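PDB 3KK7: putative cell invasion protein with MAC/Perforin domain from Bacteroides thetaiotaomicron VPI-5482, which is of unknown exact function but belongs to the membrane-attack complex/perforin (MACPF) family, whose best-known members insert into membranes and form pores. Local coordinates for residues 107-112 / 237-242; 229-234 / 287-292. All blocks are in the same frame, centred on the assembly; numbering follows the deposited sequence.

Contact 1. Residues 107-112 / 237-242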
ATOM      1  N   SER A 107      11.710  -2.087  24.424  1.00 25.85           N
ATOM      2  CA  SER A 107      10.699  -2.294  25.433  1.00 26.15           C
ATOM      3  C   SER A 107       9.584  -1.290  25.214  1.00 26.14           C
ATOM      4  O   SER A 107       9.849  -0.119  24.941  1.00 25.82           O
ATOM      5  CB  SER A 107      11.281  -2.054  26.798  1.00 26.51           C
ATOM      6  OG  SER A 107      12.390  -2.886  27.024  1.00 28.22           O
ATOM      7  N   TYR A 108       8.340  -1.746  25.383  1.00 26.06           N
ATOM      8  CA  TYR A 108       7.176  -0.920  25.135  1.00 25.07           C
ATOM      9  C   TYR A 108       5.986  -1.343  25.984  1.00 25.10           C
ATOM     10  O   TYR A 108       5.579  -2.503  25.982  1.00 24.42           O
ATOM     11  CB  TYR A 108       6.843  -0.891  23.628  1.00 25.07           C
ATOM     12  CG  TYR A 108       6.586  -2.222  22.921  1.00 24.24           C
ATOM     13  CD1 TYR A 108       7.632  -3.096  22.604  1.00 24.01           C
ATOM     14  CD2 TYR A 108       5.292  -2.576  22.512  1.00 24.21           C
ATOM     15  CE1 TYR A 108       7.388  -4.327  21.934  1.00 23.36           C
ATOM     16  CE2 TYR A 108       5.031  -3.778  21.836  1.00 23.30           C
ATOM     17  CZ  TYR A 108       6.074  -4.653  21.550  1.00 23.85           C
ATOM     18  OH  TYR A 108       5.796  -5.825  20.877  1.00 22.11           O
ATOM     19  N   SER A 109       5.448  -0.369  26.711  1.00 25.37           N
ATOM     20  CA  SER A 109       4.296  -0.549  27.601  1.00 25.48           C
ATOM     21  C   SER A 109       2.978  -0.590  26.885  1.00 25.72           C
ATOM     22  O   SER A 109       1.951  -0.875  27.505  1.00 25.90           O
ATOM     23  CB  SER A 109       4.203   0.606  28.596  1.00 25.10           C
ATOM     24  OG  SER A 109       5.261   0.542  29.526  1.00 26.15           O
ATOM     25  N   ASP A 110       2.969  -0.245  25.610  1.00 25.72           N
ATOM     26  CA  ASP A 110       1.724  -0.282  24.862  1.00 26.23           C
ATOM     27  C   ASP A 110       2.044  -0.131  23.390  1.00 26.72           C
ATOM     28  O   ASP A 110       3.215   0.090  23.021  1.00 26.71           O
ATOM     29  CB  ASP A 110       0.705   0.777  25.359  1.00 25.79           C
ATOM     30  CG  ASP A 110       1.086   2.201  24.988  1.00 26.17           C
ATOM     31  OD1 ASP A 110       1.589   2.449  23.874  1.00 23.82           O
ATOM     32  OD2 ASP A 110       0.863   3.098  25.823  1.00 28.61           O
ATOM     33  N   PHE A 111       1.012  -0.228  22.558  1.00 27.24           N
ATOM     34  CA  PHE A 111       1.225  -0.346  21.131  1.00 27.74           C
ATOM     35  C   PHE A 111       1.499   0.976  20.441  1.00 28.47           C
ATOM     36  O   PHE A 111       1.981   0.973  19.331  1.00 29.74           O
ATOM     37  CB  PHE A 111       0.139  -1.225  20.508  1.00 27.73           C
ATOM     38  CG  PHE A 111       0.192  -2.621  21.051  1.00 28.34           C
ATOM     39  CD1 PHE A 111       1.177  -3.507  20.622  1.00 29.98           C
ATOM     40  CD2 PHE A 111      -0.621  -3.008  22.092  1.00 29.13           C
ATOM     41  CE1 PHE A 111       1.283  -4.801  21.190  1.00 30.79           C
ATOM     42  CE2 PHE A 111      -0.511  -4.275  22.669  1.00 28.40           C
ATOM     43  CZ  PHE A 111       0.439  -5.165  22.224  1.00 29.53           C
ATOM     44  N   ASP A 112       1.295   2.102  21.108  1.00 28.89           N
ATOM     45  CA  ASP A 112       1.800   3.358  20.568  1.00 29.84           C
ATOM     46  C   ASP A 112       3.269   3.482  20.888  1.00 29.71           C
ATOM     47  O   ASP A 112       4.073   3.904  20.043  1.00 31.37           O
ATOM     48  CB  ASP A 112       1.030   4.552  21.107  1.00 30.19           C
ATOM     49  CG  ASP A 112      -0.336   4.664  20.496  1.00 32.80           C
ATOM     50  OD1 ASP A 112      -0.555   4.124  19.381  1.00 35.83           O
ATOM     51  OD2 ASP A 112      -1.191   5.322  21.121  1.00 38.70           O
ATOM     52  N   ASP A 237       7.324   4.320  31.734  1.00 28.35           N
ATOM     53  CA  ASP A 237       8.758   4.419  31.629  1.00 28.38           C
ATOM     54  C   ASP A 237       9.448   3.451  32.576  1.00 27.42           C
ATOM     55  O   ASP A 237      10.390   2.751  32.177  1.00 27.40           O
ATOM     56  CB  ASP A 237       9.264   5.872  31.771  1.00 29.04           C
ATOM     57  CG  ASP A 237       8.806   6.545  33.022  1.00 31.28           C
ATOM     58  OD1 ASP A 237       7.904   6.018  33.704  1.00 37.48           O
ATOM     59  OD2 ASP A 237       9.351   7.616  33.331  1.00 36.30           O
ATOM     60  N   SER A 238       8.964   3.372  33.804  1.00 26.17           N
ATOM     61  CA  SER A 238       9.540   2.429  34.757  1.00 25.83           C
ATOM     62  C   SER A 238       9.488   0.966  34.243  1.00 24.96           C
ATOM     63  O   SER A 238      10.461   0.231  34.346  1.00 24.23           O
ATOM     64  CB  SER A 238       8.832   2.556  36.107  1.00 25.66           C
ATOM     65  OG  SER A 238       8.823   3.910  36.550  1.00 26.82           O
ATOM     66  N   LYS A 239       8.347   0.562  33.685  1.00 24.53           N
ATOM     67  CA  LYS A 239       8.193  -0.795  33.177  1.00 24.11           C
ATOM     68  C   LYS A 239       9.152  -1.018  32.019  1.00 24.23           C
ATOM     69  O   LYS A 239       9.756  -2.069  31.917  1.00 23.84           O
ATOM     70  CB  LYS A 239       6.757  -1.080  32.738  1.00 23.67           C
ATOM     71  CG  LYS A 239       5.700  -1.009  33.845  1.00 22.52           C
ATOM     72  CD  LYS A 239       4.304  -1.512  33.375  1.00 20.60           C
ATOM     73  CE  LYS A 239       3.633  -0.639  32.268  1.00 20.53           C
ATOM     74  NZ  LYS A 239       2.227  -1.075  31.861  1.00 17.58           N
ATOM     75  N   GLU A 240       9.311  -0.008  31.169  1.00 25.08           N
ATOM     76  CA  GLU A 240      10.230  -0.105  30.018  1.00 25.66           C
ATOM     77  C   GLU A 240      11.693  -0.259  30.468  1.00 25.84           C
ATOM     78  O   GLU A 240      12.410  -1.071  29.895  1.00 26.21           O
ATOM     79  CB  GLU A 240      10.012   1.051  29.029  1.00 25.45           C
ATOM     80  CG  GLU A 240       8.690   0.851  28.229  1.00 27.23           C
ATOM     81  CD  GLU A 240       8.280   2.027  27.369  1.00 26.90           C
ATOM     82  OE1 GLU A 240       9.133   2.864  27.092  1.00 29.59           O
ATOM     83  OE2 GLU A 240       7.102   2.126  26.970  1.00 28.11           O
ATOM     84  N   LYS A 241      12.105   0.462  31.523  1.00 25.80           N
ATOM     85  CA  LYS A 241      13.447   0.317  32.072  1.00 25.59           C
ATOM     86  C   LYS A 241      13.580  -1.085  32.684  1.00 25.51           C
ATOM     87  O   LYS A 241      14.618  -1.733  32.521  1.00 25.62           O
ATOM     88  CB  LYS A 241      13.782   1.428  33.086  1.00 25.76           C
ATOM     89  CG  LYS A 241      15.272   1.525  33.492  1.00 25.84           C
ATOM     90  N   ASP A 242      12.531  -1.580  33.338  1.00 24.87           N
ATOM     91  CA  ASP A 242      12.579  -2.947  33.847  1.00 24.93           C
ATOM     92  C   ASP A 242      12.749  -3.958  32.707  1.00 24.55           C
ATOM     93  O   ASP A 242      13.541  -4.883  32.784  1.00 24.81           O
ATOM     94  CB  ASP A 242      11.341  -3.286  34.680  1.00 25.20           C
ATOM     95  CG  ASP A 242      11.296  -2.536  36.024  1.00 26.03           C
ATOM     96  OD1 ASP A 242      12.308  -1.917  36.412  1.00 29.24           O
ATOM     97  OD2 ASP A 242      10.248  -2.569  36.705  1.00 25.93           O
TER
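Glu240, on helix 236-249, grips the chain where strand 93-108 runs out into a loop, in a buried polar contact between helix and strand end within the MACPF domain. Its carboxylate accepts the backbone N-H of Ser109: Ser109 N to Glu240 OE2 is 3.0 Å, with an N-H...O angle of 161°. The donor arrives on the anti side of OE2 and lies 22° out of the carboxylate plane. Glu240 CG stands anti to its carbonyl carbon, beside the backbone N (chi1 -73°), and the chain runs on extended from there, which carries the acid along the strand end from Ser107 to Ser109; on the way Glu240 CG passes 3.6 Å from Ser107 O. Nearer the helix axis, CB of Ser107 meets CB of Glu240 at 4.0 Å, while Ser107 OG turns to Asp244 for its hydrogen bond. Ser109 OG, bonded to the carbonyl of Phe236, lies 3.4 Å from Lys239 CE. That lysine merely brushes Ser109 with its aliphatic part; its chain bends at chi3, and NZ reaches the carbonyls of Glu155 and Val157. The other carboxylate oxygen, Glu240 OE1, forms salt bridges with Arg113 and Lys116, and Lys116 also bonds Ser107 O. Glu240 thus ties a backbone amide to two basic side chains, and these cations would be expected to favour its ionised form despite its burial.

Contact 2. Residues 229-234 / 287-292; sequences VDTNSI and KFSALS
Asp230 and Phe288 form a non-hydrogen-bonded antiparallel pair where strands 220-230 and 288-298 part; their side chains diverge, yet cross obliquely. OD2 of Asp230 stands over one face of the Phe288 ring, 4.2 Å from CE1, with carboxylate and ring planes 60° apart, while Val229 O lies at the ring's edge. Asp230 CG is anti to the backbone N (chi1 -163°), and the carboxylate bends back over its own loop, where OD1 takes the amides of Asn232, through its anti lone pair, and Ser233, from above the plane; the first closes an Asx turn. A water hydrogen-bonded to Asp230 OD1 (water O to OD1 2.8 Å) also accepts from Asn232 N and lies in hydrogen-bonding reach of Lys287 O. Lys287 O accepts Thr231 N as well, at 3.1 Å. On the exposed side the hydroxyls are hydrogen-bonded tip to tip, Thr231 OG1 to Ser289 OG 2.6 Å. Were Asp230 an alanine, the amides of Asn232 and Ser233 would probably lose their shared acceptor and the turn would be freer to move. Val229 N also bonds Ala290 O, 2.9 Å. Leu291 packs against Met243 and Ala246 of helix 236-249, and Lys287 against Asp242 of the same helix.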
ATOM      1  N   VAL A 229       4.764  -9.245  33.203  1.00 24.89           N
ATOM      2  CA  VAL A 229       3.888  -8.599  34.177  1.00 24.81           C
ATOM      3  C   VAL A 229       4.793  -7.981  35.249  1.00 25.52           C
ATOM      4  O   VAL A 229       5.403  -8.697  36.058  1.00 25.92           O
ATOM      5  CB  VAL A 229       2.869  -9.571  34.770  1.00 24.62           C
ATOM      6  CG1 VAL A 229       2.085  -8.917  35.900  1.00 23.36           C
ATOM      7  CG2 VAL A 229       1.939 -10.061  33.667  1.00 23.19           C
ATOM      8  N   ASP A 230       4.892  -6.654  35.231  1.00 25.75           N
ATOM      9  CA  ASP A 230       5.747  -5.945  36.158  1.00 26.24           C
ATOM     10  C   ASP A 230       5.026  -5.945  37.506  1.00 27.09           C
ATOM     11  O   ASP A 230       3.874  -5.523  37.633  1.00 28.03           O
ATOM     12  CB  ASP A 230       6.029  -4.527  35.658  1.00 26.07           C
ATOM     13  CG  ASP A 230       7.223  -3.890  36.336  1.00 25.23           C
ATOM     14  OD1 ASP A 230       7.163  -3.618  37.559  1.00 22.07           O
ATOM     15  OD2 ASP A 230       8.212  -3.638  35.622  1.00 23.34           O
ATOM     16  N   THR A 231       5.720  -6.463  38.500  1.00 27.83           N
ATOM     17  CA  THR A 231       5.171  -6.673  39.825  1.00 28.00           C
ATOM     18  C   THR A 231       4.769  -5.370  40.508  1.00 28.39           C
ATOM     19  O   THR A 231       3.694  -5.285  41.137  1.00 28.56           O
ATOM     20  CB  THR A 231       6.220  -7.411  40.677  1.00 28.03           C
ATOM     21  OG1 THR A 231       6.568  -8.632  40.002  1.00 27.47           O
ATOM     22  CG2 THR A 231       5.713  -7.688  42.143  1.00 26.80           C
ATOM     23  N   ASN A 232       5.611  -4.352  40.367  1.00 28.42           N
ATOM     24  CA  ASN A 232       5.425  -3.139  41.155  1.00 28.45           C
ATOM     25  C   ASN A 232       5.330  -1.797  40.449  1.00 28.18           C
ATOM     26  O   ASN A 232       4.975  -0.821  41.101  1.00 28.94           O
ATOM     27  CB  ASN A 232       6.487  -3.094  42.262  1.00 28.37           C
ATOM     28  CG  ASN A 232       6.089  -3.927  43.478  1.00 27.18           C
ATOM     29  OD1 ASN A 232       6.763  -4.882  43.833  1.00 28.32           O
ATOM     30  ND2 ASN A 232       4.986  -3.562  44.113  1.00 25.30           N
ATOM     31  N   SER A 233       5.626  -1.721  39.157  1.00 27.48           N
ATOM     32  CA  SER A 233       5.515  -0.452  38.443  1.00 27.29           C
ATOM     33  C   SER A 233       4.391  -0.519  37.442  1.00 27.44           C
ATOM     34  O   SER A 233       4.237  -1.526  36.766  1.00 27.66           O
ATOM     35  CB  SER A 233       6.795  -0.131  37.693  1.00 27.19           C
ATOM     36  OG  SER A 233       7.871   0.043  38.571  1.00 26.75           O
ATOM     37  N   ILE A 234       3.611   0.549  37.361  1.00 27.68           N
ATOM     38  CA  ILE A 234       2.592   0.703  36.320  1.00 27.86           C
ATOM     39  C   ILE A 234       2.931   1.837  35.327  1.00 28.43           C
ATOM     40  O   ILE A 234       2.296   1.963  34.281  1.00 28.16           O
ATOM     41  CB  ILE A 234       1.184   0.967  36.928  1.00 28.11           C
ATOM     42  CG1 ILE A 234       1.148   2.291  37.704  1.00 27.37           C
ATOM     43  CG2 ILE A 234       0.722  -0.232  37.777  1.00 25.75           C
ATOM     44  CD1 ILE A 234      -0.269   2.701  38.157  1.00 28.85           C
ATOM     45  N   LYS A 287      11.944  -7.807  39.433  1.00 28.42           N
ATOM     46  CA  LYS A 287      11.079  -6.821  38.785  1.00 27.74           C
ATOM     47  C   LYS A 287       9.786  -7.394  38.209  1.00 26.64           C
ATOM     48  O   LYS A 287       8.796  -6.677  38.088  1.00 25.88           O
ATOM     49  CB  LYS A 287      11.861  -6.115  37.672  1.00 28.04           C
ATOM     50  CG  LYS A 287      13.063  -5.298  38.157  1.00 29.03           C
ATOM     51  CD  LYS A 287      12.692  -4.283  39.255  1.00 30.12           C
ATOM     52  CE  LYS A 287      13.895  -3.519  39.732  1.00 29.99           C
ATOM     53  NZ  LYS A 287      13.446  -2.282  40.392  1.00 31.17           N
ATOM     54  N   PHE A 288       9.784  -8.673  37.850  1.00 25.60           N
ATOM     55  CA  PHE A 288       8.631  -9.265  37.171  1.00 24.95           C
ATOM     56  C   PHE A 288       8.067 -10.460  37.901  1.00 24.24           C
ATOM     57  O   PHE A 288       8.811 -11.336  38.318  1.00 23.57           O
ATOM     58  CB  PHE A 288       9.029  -9.737  35.775  1.00 24.89           C
ATOM     59  CG  PHE A 288       9.341  -8.631  34.822  1.00 25.46           C
ATOM     60  CD1 PHE A 288       8.322  -8.024  34.102  1.00 25.94           C
ATOM     61  CD2 PHE A 288      10.649  -8.201  34.635  1.00 26.30           C
ATOM     62  CE1 PHE A 288       8.595  -6.987  33.193  1.00 27.18           C
ATOM     63  CE2 PHE A 288      10.938  -7.165  33.724  1.00 28.16           C
ATOM     64  CZ  PHE A 288       9.900  -6.568  32.994  1.00 27.92           C
ATOM     65  N   SER A 289       6.741 -10.506  38.003  1.00 23.97           N
ATOM     66  CA  SER A 289       6.032 -11.696  38.508  1.00 23.06           C
ATOM     67  C   SER A 289       5.952 -12.756  37.425  1.00 22.83           C
ATOM     68  O   SER A 289       5.716 -13.905  37.713  1.00 22.60           O
ATOM     69  CB  SER A 289       4.611 -11.344  38.996  1.00 23.21           C
ATOM     70  OG  SER A 289       4.642 -10.333  39.983  1.00 19.97           O
ATOM     71  N   ALA A 290       6.113 -12.369  36.163  1.00 22.90           N
ATOM     72  CA  ALA A 290       6.276 -13.361  35.087  1.00 22.80           C
ATOM     73  C   ALA A 290       6.881 -12.644  33.912  1.00 23.17           C
ATOM     74  O   ALA A 290       6.506 -11.490  33.648  1.00 24.87           O
ATOM     75  CB  ALA A 290       4.931 -13.983  34.684  1.00 21.74           C
ATOM     76  N   LEU A 291       7.817 -13.297  33.223  1.00 23.02           N
ATOM     77  CA  LEU A 291       8.345 -12.810  31.941  1.00 22.46           C
ATOM     78  C   LEU A 291       8.531 -13.994  31.027  1.00 22.36           C
ATOM     79  O   LEU A 291       9.330 -14.860  31.309  1.00 21.87           O
ATOM     80  CB  LEU A 291       9.685 -12.098  32.102  1.00 22.27           C
ATOM     81  CG  LEU A 291      10.259 -11.502  30.805  1.00 21.19           C
ATOM     82  CD1 LEU A 291       9.333 -10.450  30.193  1.00 19.22           C
ATOM     83  CD2 LEU A 291      11.600 -10.911  31.114  1.00 19.86           C
ATOM     84  N   SER A 292       7.796 -14.001  29.924  1.00 22.83           N
ATOM     85  CA  SER A 292       7.804 -15.107  28.987  1.00 23.57           C
ATOM     86  C   SER A 292       8.333 -14.638  27.662  1.00 23.77           C
ATOM     87  O   SER A 292       8.357 -13.434  27.415  1.00 23.85           O
ATOM     88  CB  SER A 292       6.406 -15.651  28.813  1.00 23.62           C
ATOM     89  OG  SER A 292       6.064 -16.384  29.970  1.00 24.90           O
TER
HETATM   90  O   HOH W   1       8.450  -4.510  39.927  1.00 22.42           O

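The two contacts have centres about 11 Å apart and lie toward one end of the molecule, within the MACPF range. Their segments alternate along the chain: 107-112, 229-234, 237-242, then 287-292. Strand 220-230 leads through a short loop into helix 236-249, so the loop held in contact 2 delivers the helix used in contact 1. Strands 93-108, 220-230 and 288-298 all belong to the same antiparallel sheet. The contacts also touch directly: Lys239 CG packs 3.3 Å from Ser233 O, and Asp242 O lies 3.6 Å from Phe288 CE2. Helix 236-249 therefore joins distant parts of the chain at one end of the central MACPF sheet.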